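Local coordinates for protein type IV pilus biogenesis factor PilY1 (Pseudomonas aeruginosa, PDB 3HX6) that primes type IV pilus assembly, takes part in host-cell adhesion, and probably controls pilus retraction and twitching motility by binding and releasing calcium, at residues Tyr267-Asp281 with Ile371-Ser383. The protein carries 3 engineered substitutions. Sequence-based numbering, arbitrary orientation.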
# COMPACT_ATOMS: atom_id res chain seq x y z
N TYR A 267 22.93 2.54 18.12
CA TYR A 267 22.60 2.92 19.50
C TYR A 267 21.29 2.26 19.89
O TYR A 267 20.53 1.81 19.03
CB TYR A 267 22.38 4.43 19.64
CG TYR A 267 23.54 5.32 19.26
CD1 TYR A 267 24.66 5.43 20.07
CD2 TYR A 267 23.48 6.10 18.10
CE1 TYR A 267 25.69 6.30 19.75
CE2 TYR A 267 24.50 6.97 17.77
CZ TYR A 267 25.60 7.07 18.60
OH TYR A 267 26.61 7.93 18.26
N ALA A 268 21.02 2.24 21.18
CA ALA A 268 19.77 1.70 21.69
C ALA A 268 19.34 2.70 22.75
O ALA A 268 20.17 3.24 23.49
CB ALA A 268 19.99 0.32 22.32
N TYR A 269 18.04 2.98 22.80
CA TYR A 269 17.48 3.90 23.78
C TYR A 269 16.40 3.13 24.52
O TYR A 269 15.60 2.42 23.91
CB TYR A 269 16.85 5.12 23.11
CG TYR A 269 17.82 6.05 22.41
CD1 TYR A 269 18.28 5.78 21.13
CD2 TYR A 269 18.22 7.23 23.03
CE1 TYR A 269 19.12 6.68 20.45
CE2 TYR A 269 19.06 8.13 22.37
CZ TYR A 269 19.50 7.85 21.08
OH TYR A 269 20.29 8.77 20.41
N ALA A 270 16.36 3.27 25.84
CA ALA A 270 15.36 2.57 26.63
C ALA A 270 15.12 3.25 27.97
O ALA A 270 16.06 3.71 28.62
CB ALA A 270 15.81 1.11 26.85
N GLY A 271 13.86 3.33 28.37
CA GLY A 271 13.55 3.93 29.66
C GLY A 271 13.51 2.81 30.68
O GLY A 271 13.62 1.63 30.31
N ASP A 272 13.39 3.15 31.96
CA ASP A 272 13.32 2.13 32.99
C ASP A 272 12.21 2.46 33.99
O ASP A 272 11.55 3.50 33.87
CB ASP A 272 14.68 1.97 33.68
CG ASP A 272 15.10 3.19 34.48
OD1 ASP A 272 16.29 3.27 34.85
OD2 ASP A 272 14.25 4.08 34.73
N LEU A 273 11.99 1.58 34.95
CA LEU A 273 10.95 1.79 35.95
C LEU A 273 11.21 3.03 36.79
O LEU A 273 10.29 3.57 37.39
CB LEU A 273 10.84 0.57 36.88
CG LEU A 273 10.40 -0.74 36.21
CD1 LEU A 273 10.34 -1.85 37.26
CD2 LEU A 273 9.04 -0.55 35.55
N GLN A 274 12.46 3.48 36.82
CA GLN A 274 12.83 4.65 37.60
C GLN A 274 12.63 5.96 36.86
O GLN A 274 12.82 7.04 37.42
CB GLN A 274 14.27 4.55 38.06
CG GLN A 274 14.44 3.74 39.33
CD GLN A 274 15.88 3.56 39.72
OE1 GLN A 274 16.75 4.31 39.27
NE2 GLN A 274 16.15 2.58 40.57
N GLY A 275 12.24 5.87 35.59
CA GLY A 275 12.03 7.06 34.80
C GLY A 275 13.26 7.55 34.07
O GLY A 275 13.25 8.63 33.48
N ASN A 276 14.34 6.77 34.10
CA ASN A 276 15.55 7.17 33.41
C ASN A 276 15.47 6.74 31.95
O ASN A 276 15.05 5.63 31.66
CB ASN A 276 16.78 6.52 34.04
CG ASN A 276 16.91 6.84 35.51
OD1 ASN A 276 17.17 7.98 35.88
ND2 ASN A 276 16.73 5.83 36.35
N LEU A 277 15.86 7.63 31.04
CA LEU A 277 15.86 7.29 29.62
C LEU A 277 17.33 7.06 29.30
O LEU A 277 18.13 8.00 29.24
CB LEU A 277 15.30 8.44 28.77
CG LEU A 277 14.93 8.17 27.31
CD1 LEU A 277 16.16 7.75 26.52
CD2 LEU A 277 13.85 7.09 27.23
N TRP A 278 17.70 5.80 29.12
CA TRP A 278 19.09 5.45 28.86
C TRP A 278 19.44 5.30 27.39
O TRP A 278 18.58 4.96 26.58
CB TRP A 278 19.44 4.12 29.54
CG TRP A 278 19.17 4.07 31.00
CD1 TRP A 278 18.07 3.54 31.61
CD2 TRP A 278 20.00 4.58 32.04
NE1 TRP A 278 18.17 3.70 32.98
CE2 TRP A 278 19.35 4.33 33.27
CE3 TRP A 278 21.25 5.23 32.05
CZ2 TRP A 278 19.89 4.71 34.50
CZ3 TRP A 278 21.80 5.61 33.28
CH2 TRP A 278 21.12 5.34 34.49
N ARG A 279 20.69 5.58 27.06
CA ARG A 279 21.16 5.34 25.70
C ARG A 279 22.34 4.41 25.88
O ARG A 279 23.07 4.48 26.88
CB ARG A 279 21.62 6.60 24.97
CG ARG A 279 21.73 6.33 23.46
CD ARG A 279 22.38 7.47 22.69
NE ARG A 279 23.83 7.49 22.86
CZ ARG A 279 24.63 8.40 22.31
NH1 ARG A 279 24.11 9.36 21.55
NH2 ARG A 279 25.94 8.35 22.50
N PHE A 280 22.53 3.52 24.92
CA PHE A 280 23.62 2.56 24.95
C PHE A 280 24.34 2.67 23.62
O PHE A 280 23.71 2.78 22.57
CB PHE A 280 23.05 1.14 25.11
CG PHE A 280 22.21 0.95 26.34
CD1 PHE A 280 22.76 0.42 27.50
CD2 PHE A 280 20.86 1.31 26.34
CE1 PHE A 280 21.98 0.24 28.65
CE2 PHE A 280 20.06 1.14 27.48
CZ PHE A 280 20.63 0.60 28.64
N ASP A 281 25.67 2.67 23.67
CA ASP A 281 26.48 2.74 22.46
C ASP A 281 26.68 1.30 22.01
O ASP A 281 27.26 0.50 22.75
CB ASP A 281 27.84 3.37 22.75
CG ASP A 281 27.76 4.86 23.03
OD1 ASP A 281 28.81 5.45 23.39
OD2 ASP A 281 26.67 5.45 22.90
N ILE A 371 13.26 14.83 24.01
CA ILE A 371 14.58 15.28 24.44
C ILE A 371 15.62 15.28 23.33
O ILE A 371 15.78 14.31 22.60
CB ILE A 371 15.12 14.40 25.59
CG1 ILE A 371 14.13 14.40 26.76
CG2 ILE A 371 16.49 14.91 26.04
CD1 ILE A 371 13.88 15.77 27.36
N TRP A 372 16.35 16.38 23.21
CA TRP A 372 17.37 16.49 22.17
C TRP A 372 18.66 15.77 22.52
O TRP A 372 19.33 16.12 23.48
CB TRP A 372 17.67 17.96 21.90
CG TRP A 372 18.51 18.22 20.69
CD1 TRP A 372 18.93 17.31 19.76
CD2 TRP A 372 18.99 19.49 20.24
NE1 TRP A 372 19.63 17.94 18.76
CE2 TRP A 372 19.68 19.28 19.03
CE3 TRP A 372 18.89 20.80 20.75
CZ2 TRP A 372 20.27 20.33 18.31
CZ3 TRP A 372 19.49 21.84 20.03
CH2 TRP A 372 20.17 21.59 18.82
N ASP A 373 19.00 14.74 21.75
CA ASP A 373 20.26 14.03 21.94
C ASP A 373 21.12 14.65 20.83
O ASP A 373 20.90 14.36 19.66
CB ASP A 373 20.11 12.53 21.68
CG ASP A 373 21.40 11.77 21.92
OD1 ASP A 373 22.46 12.42 22.07
OD2 ASP A 373 21.36 10.52 21.94
N GLN A 374 22.08 15.50 21.19
CA GLN A 374 22.91 16.16 20.19
C GLN A 374 24.19 15.42 19.82
O GLN A 374 24.97 15.90 18.99
CB GLN A 374 23.30 17.56 20.68
CG GLN A 374 22.17 18.35 21.28
CD GLN A 374 22.57 19.78 21.55
OE1 GLN A 374 22.07 20.43 22.46
NE2 GLN A 374 23.49 20.29 20.74
N GLN A 375 24.41 14.26 20.42
CA GLN A 375 25.63 13.49 20.18
C GLN A 375 25.30 12.14 19.55
O GLN A 375 25.57 11.10 20.15
CB GLN A 375 26.36 13.28 21.50
CG GLN A 375 26.62 14.57 22.26
CD GLN A 375 27.26 14.33 23.61
OE1 GLN A 375 26.59 13.93 24.57
NE2 GLN A 375 28.56 14.55 23.70
N THR A 376 24.75 12.17 18.35
CA THR A 376 24.34 10.94 17.67
C THR A 376 25.15 10.64 16.41
O THR A 376 24.70 9.89 15.55
CB THR A 376 22.86 11.03 17.27
OG1 THR A 376 22.68 12.13 16.37
CG2 THR A 376 21.98 11.26 18.51
N LYS A 377 26.34 11.21 16.31
CA LYS A 377 27.18 10.98 15.14
C LYS A 377 28.42 10.18 15.50
O LYS A 377 29.48 10.32 14.89
CB LYS A 377 27.57 12.31 14.51
CG LYS A 377 27.52 12.31 12.99
CD LYS A 377 27.24 13.71 12.45
CE LYS A 377 28.35 14.69 12.79
NZ LYS A 377 29.58 14.42 11.99
N GLY A 378 28.29 9.32 16.51
CA GLY A 378 29.41 8.49 16.92
C GLY A 378 30.45 9.16 17.80
O GLY A 378 31.51 8.59 18.04
N GLU A 379 30.17 10.37 18.28
CA GLU A 379 31.11 11.06 19.16
C GLU A 379 31.28 10.22 20.43
O GLU A 379 30.40 9.42 20.77
CB GLU A 379 30.60 12.45 19.54
CG GLU A 379 30.21 13.32 18.36
CD GLU A 379 28.74 13.22 18.00
OE1 GLU A 379 28.13 12.16 18.24
OE2 GLU A 379 28.19 14.21 17.47
N ALA A 380 32.40 10.40 21.13
CA ALA A 380 32.64 9.66 22.36
C ALA A 380 31.48 9.86 23.32
O ALA A 380 31.08 8.93 24.02
CB ALA A 380 33.96 10.12 23.00
N ALA A 381 30.95 11.08 23.37
CA ALA A 381 29.82 11.40 24.24
C ALA A 381 30.06 10.86 25.65
O ALA A 381 29.28 10.04 26.14
CB ALA A 381 28.53 10.81 23.67
N GLY A 382 31.12 11.33 26.29
CA GLY A 382 31.45 10.88 27.63
C GLY A 382 30.42 11.31 28.65
O GLY A 382 30.37 10.79 29.77
N SER A 383 29.59 12.27 28.26
CA SER A 383 28.54 12.77 29.14
C SER A 383 27.44 13.39 28.30
O SER A 383 27.51 13.39 27.07
CB SER A 383 29.11 13.83 30.10
OG SER A 383 29.70 14.89 29.38
O HOH W 1 27.64 9.28 20.18
O HOH W 2 28.81 7.37 25.14
O HOH W 3 30.45 6.61 21.53
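With CG trans to the backbone N in both residues (chi1 -165° in Arg279, -178° in Asp373), the two side chains meet between neighbouring blades of the beta-propeller in the C-terminal domain of PilY1, and a bend at chi3 (76°) turns the guanidinium toward the loop that follows strand 367-373. Arg279 NH1 forms a salt bridge with Asp373 OD2 (3.0 Å), met on the syn side of the carboxylate, and a nearly straight bond to Gln375 O (2.7 Å), which lies in the guanidinium plane. Tyr269 OH donates to the same Asp373 OD2 (2.6 Å) from the anti side, well out of the carboxylate plane, while Arg279 CG lies over one face of its ring, toward the rim. Asp373 OD1 accepts from Gln375 N, an Asx turn that shapes the start of the loop. On the guanidinium's face lies the rim of Tyr267, CE1 over its centre, and Tyr267 OH accepts from Gly378 N (2.8 Å). One water links Tyr267 OH and Arg279 NH2, as donors, to Gln375 O and Glu379 O. Arg279 NH2 also pairs with Asp281 OD2; Ser309 OG hydrogen-bonds both this oxygen and Arg279 NE. Tyr267 directly follows Asp266, a ligand of the bound calcium ion, so the network joins the loop to the strand leaving the metal site. Positive Arg279 and the Tyr269 hydroxyl, both donating to OD2, probably lower the pKa of buried Asp373, favouring its anion.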